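Local coordinates for protein tRNA (guanine(9)-N1)-methyltransferase (Schizosaccharomyces pombe, PDB 4JWH) that transfers the methyl group of S-adenosyl-L-methionine to N1 of guanosine 9 in cytoplasmic tRNA, working as a monomeric enzyme of the SPOUT clan, at residues C110-L115 / K221-N226; D118-S123 / A213-N218; Q126-C131 / N166-Y171; T155-D158 / Q164-N167. All coordinates share one frame; numbering follows the deposited sequence. Where two conformers were deposited one is given.

Contacts 1 and 2 share the cofactor end of the fold: both meet S-adenosyl-L-homocysteine, and they touch through Leu223 on Ile214. Contacts 3 and 4 lie away from the cofactor, their centres about 9 Å apart, and Gln157 of contact 4 packs on Trp168 and Val128 of contact 3. Helix 118-137 serves contact 2 with its first turn and contact 3 farther along. Contact 4 is the buried one though farthest from the chain's centre; the others are partly buried. Chemistry follows place: apolar and sulfur-aromatic in contact 1, a valine and its carbonyl packed on a helix in contact 2, an indole edge in contact 3, and the one cross-segment hydrogen bond, amide to carboxylate, in contact 4.

Contact 1 (C110-L115 / K221-N226); sequences CAFDDL and KNLCQN. With SAH (S-adenosyl-L-homocysteine), chain C.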
# COMPACT_ATOMS: atom_id res chain seq x y z
N CYS A 110 1.29 -6.06 -7.10
CA CYS A 110 0.79 -7.42 -6.96
C CYS A 110 1.56 -8.42 -7.81
O CYS A 110 0.98 -9.33 -8.35
CB CYS A 110 -0.71 -7.49 -7.29
SG CYS A 110 -1.79 -6.47 -6.25
N ALA A 111 2.88 -8.27 -7.88
CA ALA A 111 3.73 -9.14 -8.68
C ALA A 111 4.19 -10.42 -8.01
O ALA A 111 5.01 -11.15 -8.60
CB ALA A 111 4.97 -8.35 -9.19
N PHE A 112 3.69 -10.74 -6.82
CA PHE A 112 4.32 -11.83 -6.01
C PHE A 112 3.42 -13.06 -5.77
O PHE A 112 3.66 -13.84 -4.85
CB PHE A 112 4.82 -11.29 -4.66
CG PHE A 112 5.54 -9.99 -4.77
CD1 PHE A 112 6.87 -9.94 -5.23
CD2 PHE A 112 4.90 -8.80 -4.43
CE1 PHE A 112 7.53 -8.72 -5.36
CE2 PHE A 112 5.56 -7.59 -4.54
CZ PHE A 112 6.88 -7.55 -5.01
N ASP A 113 2.38 -13.19 -6.59
CA ASP A 113 1.43 -14.33 -6.54
C ASP A 113 2.17 -15.67 -6.34
O ASP A 113 1.80 -16.47 -5.48
CB ASP A 113 0.63 -14.37 -7.86
CG ASP A 113 -0.81 -14.84 -7.68
OD1 ASP A 113 -1.03 -16.04 -7.94
OD2 ASP A 113 -1.70 -14.01 -7.33
N ASP A 114 3.22 -15.90 -7.11
CA ASP A 114 3.96 -17.18 -7.03
C ASP A 114 4.71 -17.42 -5.70
O ASP A 114 5.15 -18.55 -5.43
CB ASP A 114 4.95 -17.31 -8.19
CG ASP A 114 4.26 -17.39 -9.54
OD1 ASP A 114 3.18 -18.02 -9.64
OD2 ASP A 114 4.81 -16.83 -10.50
N LEU A 115 4.87 -16.38 -4.88
CA LEU A 115 5.59 -16.56 -3.60
C LEU A 115 4.68 -16.93 -2.43
O LEU A 115 5.16 -17.22 -1.33
CB LEU A 115 6.43 -15.32 -3.26
CG LEU A 115 7.41 -14.85 -4.33
CD1 LEU A 115 8.23 -13.65 -3.86
CD2 LEU A 115 8.32 -16.02 -4.77
N LYS A 221 12.99 -11.54 3.35
CA LYS A 221 13.71 -10.33 3.77
C LYS A 221 14.30 -9.70 2.55
O LYS A 221 14.79 -10.39 1.68
CB LYS A 221 14.84 -10.67 4.76
CG LYS A 221 14.43 -11.51 5.95
CD LYS A 221 15.65 -11.74 6.89
CE LYS A 221 15.24 -12.15 8.31
NZ LYS A 221 16.43 -12.19 9.28
N ASN A 222 14.28 -8.37 2.48
CA ASN A 222 14.88 -7.64 1.37
C ASN A 222 14.21 -7.79 0.04
O ASN A 222 14.68 -7.23 -0.94
CB ASN A 222 16.35 -7.97 1.22
CG ASN A 222 17.19 -7.12 2.11
OD1 ASN A 222 17.47 -5.96 1.78
ND2 ASN A 222 17.56 -7.66 3.27
N LEU A 223 13.10 -8.52 -0.01
CA LEU A 223 12.46 -8.78 -1.30
C LEU A 223 12.15 -7.46 -2.01
O LEU A 223 12.62 -7.19 -3.15
CB LEU A 223 11.19 -9.61 -1.09
CG LEU A 223 10.27 -9.89 -2.30
CD1 LEU A 223 10.79 -11.05 -3.14
CD2 LEU A 223 8.87 -10.17 -1.81
N CYS A 224 11.35 -6.63 -1.36
CA CYS A 224 10.90 -5.39 -2.03
C CYS A 224 12.05 -4.42 -2.19
O CYS A 224 12.20 -3.77 -3.24
CB CYS A 224 9.67 -4.79 -1.34
SG CYS A 224 8.26 -5.93 -1.54
N GLN A 225 12.90 -4.36 -1.16
CA GLN A 225 14.08 -3.52 -1.26
C GLN A 225 14.89 -3.92 -2.50
O GLN A 225 15.36 -3.05 -3.22
CB GLN A 225 14.92 -3.58 0.03
CG GLN A 225 16.24 -2.75 -0.00
CD GLN A 225 16.03 -1.22 -0.06
OE1 GLN A 225 15.05 -0.70 0.45
NE2 GLN A 225 16.96 -0.52 -0.68
N ASN A 226 15.04 -5.22 -2.75
CA ASN A 226 15.90 -5.69 -3.85
C ASN A 226 15.32 -5.36 -5.20
O ASN A 226 16.02 -5.01 -6.14
CB ASN A 226 16.11 -7.21 -3.76
CG ASN A 226 17.16 -7.59 -2.73
OD1 ASN A 226 18.01 -6.78 -2.39
ND2 ASN A 226 17.07 -8.80 -2.18
N SAH C . 9.38 -9.33 3.06
CA SAH C . 8.37 -8.52 2.41
CB SAH C . 7.17 -8.44 3.39
CG SAH C . 6.57 -7.10 3.41
SD SAH C . 5.12 -6.63 4.27
C SAH C . 9.06 -7.28 1.86
O SAH C . 8.60 -6.19 1.75
OXT SAH C . 10.17 -7.39 1.42
C5' SAH C . 4.17 -5.94 2.97
C4' SAH C . 4.48 -4.52 2.53
O4' SAH C . 4.18 -3.57 3.51
C3' SAH C . 5.92 -4.21 2.11
O3' SAH C . 6.20 -4.62 0.80
C2' SAH C . 6.04 -2.74 2.30
O2' SAH C . 5.59 -2.12 1.14
C1' SAH C . 5.11 -2.53 3.46
N9 SAH C . 5.80 -2.34 4.74
C8 SAH C . 5.70 -3.10 5.80
N7 SAH C . 6.38 -2.65 6.81
C5 SAH C . 6.92 -1.53 6.43
C6 SAH C . 7.78 -0.51 7.01
N6 SAH C . 8.20 -0.62 8.24
N1 SAH C . 8.12 0.51 6.26
C2 SAH C . 7.70 0.63 5.01
N3 SAH C . 6.94 -0.25 4.42
C4 SAH C . 6.52 -1.34 5.06
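Phe112 and Leu223 bring the two backbones closest, yet their CA atoms are still 9.9 Å apart, with a short 3-10 turn at 113-115 on one side and the first turn of helix 223-231 on the other. Side chains bridge that distance. Leu223 has CG anti to its backbone N (chi1 174°), which sends the isobutyl group across to the loop and splits its two methyls between two partners. Leu223 CD2 lies over one face of the Phe112 ring, 4.0 Å from CD1 of Phe112, the two side chains sliding past each other in opposite directions. Leu223 CD1 meets Leu115 CD1 tip to tip at 3.7 Å. Cys224 adds a sulfur-aromatic contact: its SG is 4.8 Å from the centroid of the Phe112 ring, in an oblique position 42° off the normal. No hydrogen bond crosses between the segments, but the backbone of Cys224 has another task. Cys224 N gives a nearly straight bond, 171° and 3.1 Å, to the carboxylate OXT of SAH. Leu115 O is hydrogen-bonded to the hydroxyl of Tyr220. The start of helix 223-231 thus holds the SAH carboxylate, and Leu223 and Phe112 back this wall of the cofactor pocket of a SPOUT-clan methyltransferase.

Contact 2 (D118-S123 / A213-N218); sequences DKEINS and AIVDKN. With SAH (S-adenosyl-L-homocysteine), chain C.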
# COMPACT_ATOMS: atom_id res chain seq x y z
N ASP A 118 -1.95 -20.67 -0.42
CA ASP A 118 -3.37 -20.35 -0.56
C ASP A 118 -3.93 -19.49 0.56
O ASP A 118 -4.76 -18.63 0.30
CB ASP A 118 -4.22 -21.62 -0.69
CG ASP A 118 -5.25 -21.49 -1.79
OD1 ASP A 118 -6.46 -21.50 -1.45
OD2 ASP A 118 -4.85 -21.36 -2.98
N LYS A 119 -3.48 -19.73 1.79
CA LYS A 119 -3.94 -18.95 2.93
C LYS A 119 -3.46 -17.50 2.84
O LYS A 119 -4.19 -16.57 3.15
CB LYS A 119 -3.44 -19.56 4.25
N GLU A 120 -2.20 -17.36 2.42
CA GLU A 120 -1.56 -16.04 2.27
C GLU A 120 -2.26 -15.18 1.20
O GLU A 120 -2.51 -13.99 1.41
CB GLU A 120 -0.07 -16.23 2.00
CG GLU A 120 0.66 -16.75 3.21
CD GLU A 120 2.02 -17.30 2.92
OE1 GLU A 120 2.32 -17.67 1.75
OE2 GLU A 120 2.82 -17.37 3.89
N ILE A 121 -2.59 -15.79 0.06
CA ILE A 121 -3.42 -15.15 -0.98
C ILE A 121 -4.77 -14.72 -0.45
O ILE A 121 -5.21 -13.59 -0.69
CB ILE A 121 -3.64 -16.06 -2.21
CG1 ILE A 121 -2.32 -16.25 -2.98
CG2 ILE A 121 -4.73 -15.46 -3.15
CD1 ILE A 121 -1.99 -15.06 -3.92
N ASN A 122 -5.43 -15.63 0.26
CA ASN A 122 -6.71 -15.30 0.90
C ASN A 122 -6.58 -14.08 1.82
O ASN A 122 -7.38 -13.14 1.73
CB ASN A 122 -7.27 -16.50 1.67
CG ASN A 122 -7.61 -17.69 0.76
OD1 ASN A 122 -7.39 -17.65 -0.46
ND2 ASN A 122 -8.13 -18.75 1.35
N SER A 123 -5.57 -14.09 2.68
CA SER A 123 -5.30 -12.94 3.54
C SER A 123 -5.02 -11.63 2.75
O SER A 123 -5.59 -10.58 3.06
CB SER A 123 -4.17 -13.24 4.52
OG SER A 123 -3.62 -12.03 5.02
N ALA A 213 2.44 -6.05 -2.41
CA ALA A 213 1.22 -6.80 -2.10
C ALA A 213 1.62 -8.25 -1.87
O ALA A 213 1.58 -9.08 -2.78
CB ALA A 213 0.16 -6.68 -3.21
N ILE A 214 2.03 -8.52 -0.63
CA ILE A 214 2.47 -9.86 -0.25
C ILE A 214 2.28 -10.11 1.26
O ILE A 214 2.52 -9.24 2.09
CB ILE A 214 3.96 -10.12 -0.67
CG1 ILE A 214 4.35 -11.59 -0.42
CG2 ILE A 214 4.92 -9.10 -0.02
CD1 ILE A 214 5.71 -11.99 -0.94
N VAL A 215 1.81 -11.30 1.58
CA VAL A 215 1.66 -11.77 2.94
C VAL A 215 2.66 -12.91 3.14
O VAL A 215 2.43 -14.04 2.70
CB VAL A 215 0.21 -12.26 3.17
CG1 VAL A 215 0.05 -12.96 4.54
CG2 VAL A 215 -0.74 -11.09 3.05
N ASP A 216 3.80 -12.58 3.73
CA ASP A 216 4.89 -13.54 3.85
C ASP A 216 5.39 -13.71 5.29
O ASP A 216 6.20 -14.60 5.54
CB ASP A 216 6.01 -13.16 2.84
CG ASP A 216 6.83 -11.96 3.28
OD1 ASP A 216 6.26 -11.05 3.91
OD2 ASP A 216 8.04 -11.91 2.98
N LYS A 217 4.92 -12.86 6.20
CA LYS A 217 5.41 -12.84 7.59
C LYS A 217 6.87 -12.38 7.57
O LYS A 217 7.65 -12.74 8.46
CB LYS A 217 5.37 -14.22 8.25
CG LYS A 217 4.02 -14.75 8.67
CD LYS A 217 4.27 -15.92 9.67
CE LYS A 217 3.04 -16.26 10.50
NZ LYS A 217 3.42 -16.91 11.79
N ASN A 218 7.22 -11.61 6.54
CA ASN A 218 8.60 -11.22 6.27
C ASN A 218 9.65 -12.35 6.11
O ASN A 218 10.83 -12.12 6.31
CB ASN A 218 9.08 -10.16 7.28
CG ASN A 218 10.20 -9.32 6.72
OD1 ASN A 218 10.17 -8.93 5.55
ND2 ASN A 218 11.20 -9.04 7.55
N SAH C . 9.38 -9.33 3.06
CA SAH C . 8.37 -8.52 2.41
CB SAH C . 7.17 -8.44 3.39
CG SAH C . 6.57 -7.10 3.41
SD SAH C . 5.12 -6.63 4.27
C SAH C . 9.06 -7.28 1.86
O SAH C . 8.60 -6.19 1.75
OXT SAH C . 10.17 -7.39 1.42
C5' SAH C . 4.17 -5.94 2.97
C4' SAH C . 4.48 -4.52 2.53
O4' SAH C . 4.18 -3.57 3.51
C3' SAH C . 5.92 -4.21 2.11
O3' SAH C . 6.20 -4.62 0.80
C2' SAH C . 6.04 -2.74 2.30
O2' SAH C . 5.59 -2.12 1.14
C1' SAH C . 5.11 -2.53 3.46
N9 SAH C . 5.80 -2.34 4.74
C8 SAH C . 5.70 -3.10 5.80
N7 SAH C . 6.38 -2.65 6.81
C5 SAH C . 6.92 -1.53 6.43
C6 SAH C . 7.78 -0.51 7.01
N6 SAH C . 8.20 -0.62 8.24
N1 SAH C . 8.12 0.51 6.26
C2 SAH C . 7.70 0.63 5.01
N3 SAH C . 6.94 -0.25 4.42
C4 SAH C . 6.52 -1.34 5.06
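Over one face of the Glu120 carboxylate sits the backbone carbonyl of Val215, its O 3.3 Å from CD of Glu120. The carboxylate oxygens themselves are taken up by other groups: OE1 accepts from Asn117 N, and OE2 forms a salt bridge with Arg219 NH1. On the far side of the 213-218 loop two more flat groups converge on the ligand. The amino N of SAH gives one hydrogen bond to OD2 of Asp216 at 2.9 Å and another to OD1 of Asn218 at 2.6 Å. OD2 of Asp216 also accepts from Tyr220 N.

The backbones come very near each other here, Glu120 CA and Val215 CA being 5.4 Å apart. Glu120 runs extended beyond CG (chi2 164°), laying its methylenes along the Val215 carbonyl, with Glu120 CG 3.3 Å from Val215 O. The side chain of Val215 faces the helix as well, Val215 CB being 3.7 Å from Glu120 O. Val215 CG2 reaches Ser123 OG at 3.6 Å, and Leu124 and Gln127, farther along helix 118-137, also touch Val215.

No hydrogen bond joins the two segments; Val215 sits on the helix by packing, and the Glu120-Arg219 salt bridge links the helix to the residue that follows segment 213-218. Asp216, next after Val215 and the proton acceptor of the active site, has its CB pointing away from the helix and its OD2 on the amino group of SAH. A carboxylate facing a carbonyl oxygen is probably tolerable because Arg219 balances the charge of Glu120, while Asn117 N only donates a hydrogen bond to OE1.

Contact 3 (Q126-C131 / N166-Y171); sequences QQVTRC and NNWKRY
Trp168 gives up the most surface in this contact, reaching from the loop with its six-membered ring to the side of helix 118-137, where Thr129 and Val128 receive it. Trp168 CH2, the far corner of the indole, comes within 3.6 Å of Thr129 CA. Thr129 OG1 lies at the ring's edge and in its plane, also 3.6 Å from Trp168 CH2, and the two side chains cross at about a right angle. That hydroxyl has its hydrogen bond with Cys125 O, one turn earlier. Val128 meets the edge too: Val128 CG1 is 4.0 Å from Trp168 CZ3. With CG beside its backbone N (chi1 -73°), Trp168 is carried away from the loop that leads to strand 171-173 toward the helix. From its own segment Tyr171 offers a ring face, with Trp168 CE3 3.4 Å above the plane and over its centre, while His132 stacks on the indole. With an alanine here, Thr129 and Val128 are likely to lose their aromatic neighbour, opening a gap between helix and loop and depriving His132 of its stacking partner. The indole ties helix 118-137 to this loop within the layered alpha/beta arrangement of a SPOUT domain with its parallel sheet.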
# COMPACT_ATOMS: atom_id res chain seq x y z
N GLN A 126 -8.24 -10.04 1.41
CA GLN A 126 -8.90 -9.30 2.50
C GLN A 126 -8.20 -7.94 2.70
O GLN A 126 -8.83 -6.90 2.84
CB GLN A 126 -8.89 -10.16 3.78
CG GLN A 126 -9.10 -9.44 5.11
CD GLN A 126 -9.14 -10.41 6.30
OE1 GLN A 126 -8.19 -10.49 7.09
NE2 GLN A 126 -10.24 -11.15 6.41
N GLN A 127 -6.88 -7.96 2.66
CA GLN A 127 -6.10 -6.73 2.87
C GLN A 127 -6.27 -5.72 1.75
O GLN A 127 -6.33 -4.52 2.03
CB GLN A 127 -4.64 -7.08 3.06
CG GLN A 127 -4.42 -7.77 4.36
CD GLN A 127 -2.98 -8.10 4.63
OE1 GLN A 127 -2.08 -7.37 4.23
NE2 GLN A 127 -2.76 -9.17 5.38
N VAL A 128 -6.32 -6.19 0.50
CA VAL A 128 -6.59 -5.29 -0.64
C VAL A 128 -7.95 -4.63 -0.47
O VAL A 128 -8.10 -3.44 -0.71
CB VAL A 128 -6.54 -6.01 -2.02
CG1 VAL A 128 -7.15 -5.15 -3.14
CG2 VAL A 128 -5.08 -6.42 -2.37
N THR A 129 -8.95 -5.43 -0.10
CA THR A 129 -10.31 -4.91 0.17
C THR A 129 -10.30 -3.86 1.29
O THR A 129 -10.95 -2.81 1.18
CB THR A 129 -11.26 -6.07 0.52
OG1 THR A 129 -11.28 -7.02 -0.56
CG2 THR A 129 -12.69 -5.57 0.80
N ARG A 130 -9.55 -4.12 2.37
CA ARG A 130 -9.45 -3.15 3.47
C ARG A 130 -8.80 -1.84 2.99
O ARG A 130 -9.19 -0.78 3.47
CB ARG A 130 -8.73 -3.72 4.71
CG ARG A 130 -9.71 -4.34 5.75
CD ARG A 130 -9.10 -4.55 7.14
NE ARG A 130 -8.86 -5.96 7.46
CZ ARG A 130 -8.44 -6.39 8.65
NH1 ARG A 130 -8.23 -5.52 9.63
NH2 ARG A 130 -8.24 -7.68 8.87
N CYS A 131 -7.86 -1.92 2.05
CA CYS A 131 -7.22 -0.69 1.50
C CYS A 131 -8.27 0.15 0.77
O CYS A 131 -8.36 1.37 0.97
CB CYS A 131 -6.07 -0.99 0.52
SG CYS A 131 -4.54 -1.75 1.25
N ASN A 166 -15.60 -4.84 -9.20
CA ASN A 166 -15.86 -4.08 -10.42
C ASN A 166 -16.65 -2.83 -10.15
O ASN A 166 -16.76 -1.97 -11.03
CB ASN A 166 -16.56 -4.94 -11.47
CG ASN A 166 -15.74 -6.13 -11.89
OD1 ASN A 166 -14.54 -6.02 -12.12
ND2 ASN A 166 -16.38 -7.29 -11.98
N ASN A 167 -17.20 -2.72 -8.94
CA ASN A 167 -17.98 -1.56 -8.53
C ASN A 167 -17.18 -0.52 -7.74
O ASN A 167 -17.61 0.63 -7.60
CB ASN A 167 -19.23 -1.98 -7.74
CG ASN A 167 -20.28 -2.71 -8.60
OD1 ASN A 167 -20.30 -2.61 -9.84
ND2 ASN A 167 -21.15 -3.46 -7.94
N TRP A 168 -16.02 -0.93 -7.21
CA TRP A 168 -15.15 -0.05 -6.40
C TRP A 168 -14.85 1.26 -7.09
O TRP A 168 -14.82 1.30 -8.31
CB TRP A 168 -13.83 -0.76 -6.07
CG TRP A 168 -13.95 -1.86 -5.05
CD1 TRP A 168 -15.10 -2.30 -4.43
CD2 TRP A 168 -12.88 -2.69 -4.57
NE1 TRP A 168 -14.79 -3.35 -3.58
CE2 TRP A 168 -13.44 -3.60 -3.65
CE3 TRP A 168 -11.51 -2.75 -4.84
CZ2 TRP A 168 -12.68 -4.55 -2.97
CZ3 TRP A 168 -10.75 -3.70 -4.18
CH2 TRP A 168 -11.34 -4.59 -3.26
N LYS A 169 -14.63 2.32 -6.32
CA LYS A 169 -14.27 3.66 -6.83
C LYS A 169 -12.81 4.05 -6.49
O LYS A 169 -12.23 3.49 -5.55
CB LYS A 169 -15.22 4.70 -6.23
CG LYS A 169 -16.71 4.43 -6.54
CD LYS A 169 -17.59 5.56 -6.02
CE LYS A 169 -19.03 5.34 -6.42
NZ LYS A 169 -19.84 6.47 -5.90
N ARG A 170 -12.24 5.00 -7.23
CA ARG A 170 -10.85 5.45 -7.05
C ARG A 170 -9.90 4.25 -6.99
O ARG A 170 -8.95 4.21 -6.20
CB ARG A 170 -10.69 6.34 -5.79
CG ARG A 170 -11.22 7.77 -5.93
CD ARG A 170 -10.33 8.79 -5.19
NE ARG A 170 -10.27 10.05 -5.94
CZ ARG A 170 -9.22 10.87 -6.02
NH1 ARG A 170 -8.07 10.62 -5.38
NH2 ARG A 170 -9.33 11.98 -6.76
N TYR A 171 -10.17 3.27 -7.83
CA TYR A 171 -9.49 2.00 -7.82
C TYR A 171 -9.13 1.61 -9.25
O TYR A 171 -9.96 1.62 -10.15
CB TYR A 171 -10.36 0.95 -7.14
CG TYR A 171 -9.87 -0.48 -7.25
CD1 TYR A 171 -10.53 -1.40 -8.07
CD2 TYR A 171 -8.79 -0.92 -6.48
CE1 TYR A 171 -10.10 -2.72 -8.16
CE2 TYR A 171 -8.34 -2.23 -6.57
CZ TYR A 171 -8.99 -3.13 -7.40
OH TYR A 171 -8.53 -4.43 -7.49

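Contact 4 (T155-D158 / Q164-N167); sequences TRQD and QQNN
Gln165 sets CG between its backbone N and carbonyl carbon (chi1 75°) and bends again at chi2, a folded shape that brings its amide across to the carboxylate of Asp158, whose own CG stands anti to the backbone N. The two groups then join by the one hydrogen bond between the segments: Gln165 NE2 to Asp158 OD1, 3.0 Å long and almost straight. The acceptor lies almost in the amide plane of Gln165, while the donor meets the Asp158 carboxylate on its anti side, 22° out of the carboxylate plane; the planes themselves are 74° apart. Gln165 NE2 also lies 3.4 Å from Asp158 CB.

Helix 151-161 carries Asp158, and a 3-10 turn at 164-166 carries Gln165, so the bond ties the chain back onto the helix it has just left, within the beta-alpha-beta crossover from strand 143-147 to strand 171-173. One helix position earlier, Gln157, extended beyond CG, crosses the bent Gln165 obliquely. Gln157 OE1 is 3.4 Å from Gln165 CG, and Gln157 CD is 3.7 Å from Gln165 CB, so that an amide packs on methylenes. A leucine in place of Gln165 would probably leave the Asp158 carboxylate without its amide donor and let it turn, in a contact that is largely buried.

The turn has bonds of its own. Asn167 N reaches back to Gln164 O at 2.8 Å, and Asn167 ND2 gives a second bond, also 2.8 Å, to Gln164 OE1, approaching from above the carbonyl plane. The Gln157 side chain also touches Cys125, Phe149 and Trp168.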
# COMPACT_ATOMS: atom_id res chain seq x y z
N THR A 155 -8.54 -14.13 -9.12
CA THR A 155 -9.58 -15.19 -8.98
C THR A 155 -10.23 -15.14 -7.58
O THR A 155 -11.44 -14.96 -7.46
CB THR A 155 -8.95 -16.54 -9.24
OG1 THR A 155 -8.34 -16.52 -10.54
CG2 THR A 155 -9.97 -17.71 -9.12
N ARG A 156 -9.39 -15.24 -6.55
CA ARG A 156 -9.82 -15.20 -5.16
C ARG A 156 -10.71 -14.00 -4.88
O ARG A 156 -11.80 -14.12 -4.32
CB ARG A 156 -8.60 -15.18 -4.22
CG ARG A 156 -8.94 -15.09 -2.73
CD ARG A 156 -9.66 -16.34 -2.26
NE ARG A 156 -10.06 -16.23 -0.86
CZ ARG A 156 -10.95 -17.01 -0.27
NH1 ARG A 156 -11.58 -17.96 -0.95
NH2 ARG A 156 -11.23 -16.83 1.02
N GLN A 157 -10.24 -12.82 -5.30
CA GLN A 157 -11.01 -11.59 -5.15
C GLN A 157 -12.42 -11.71 -5.70
O GLN A 157 -13.38 -11.35 -5.04
CB GLN A 157 -10.30 -10.40 -5.80
CG GLN A 157 -11.02 -9.10 -5.58
CD GLN A 157 -10.34 -7.94 -6.26
OE1 GLN A 157 -10.30 -7.88 -7.49
NE2 GLN A 157 -9.80 -7.01 -5.47
N ASP A 158 -12.55 -12.16 -6.94
CA ASP A 158 -13.87 -12.28 -7.54
C ASP A 158 -14.72 -13.40 -6.90
O ASP A 158 -15.94 -13.28 -6.81
CB ASP A 158 -13.74 -12.46 -9.06
CG ASP A 158 -15.07 -12.57 -9.74
OD1 ASP A 158 -15.82 -11.56 -9.79
OD2 ASP A 158 -15.35 -13.68 -10.22
N GLN A 164 -18.25 -7.63 -6.96
CA GLN A 164 -18.36 -6.33 -6.30
C GLN A 164 -17.14 -5.42 -6.54
O GLN A 164 -17.27 -4.19 -6.55
CB GLN A 164 -18.65 -6.48 -4.80
CG GLN A 164 -18.86 -5.16 -4.05
CD GLN A 164 -19.95 -4.27 -4.67
OE1 GLN A 164 -20.79 -4.74 -5.45
NE2 GLN A 164 -19.95 -2.99 -4.32
N GLN A 165 -15.96 -6.04 -6.74
CA GLN A 165 -14.73 -5.27 -6.98
C GLN A 165 -14.83 -4.38 -8.22
O GLN A 165 -14.23 -3.29 -8.27
CB GLN A 165 -13.53 -6.22 -7.11
CG GLN A 165 -13.45 -7.01 -8.44
CD GLN A 165 -14.28 -8.28 -8.48
OE1 GLN A 165 -15.11 -8.54 -7.60
NE2 GLN A 165 -14.08 -9.08 -9.51
N ASN A 166 -15.60 -4.84 -9.20
CA ASN A 166 -15.86 -4.08 -10.42
C ASN A 166 -16.65 -2.83 -10.15
O ASN A 166 -16.76 -1.97 -11.03
CB ASN A 166 -16.56 -4.94 -11.47
CG ASN A 166 -15.74 -6.13 -11.89
OD1 ASN A 166 -14.54 -6.02 -12.12
ND2 ASN A 166 -16.38 -7.29 -11.98
N ASN A 167 -17.20 -2.72 -8.94
CA ASN A 167 -17.98 -1.56 -8.53
C ASN A 167 -17.18 -0.52 -7.74
O ASN A 167 -17.61 0.63 -7.60
CB ASN A 167 -19.23 -1.98 -7.74
CG ASN A 167 -20.28 -2.71 -8.60
OD1 ASN A 167 -20.30 -2.61 -9.84
ND2 ASN A 167 -21.15 -3.46 -7.94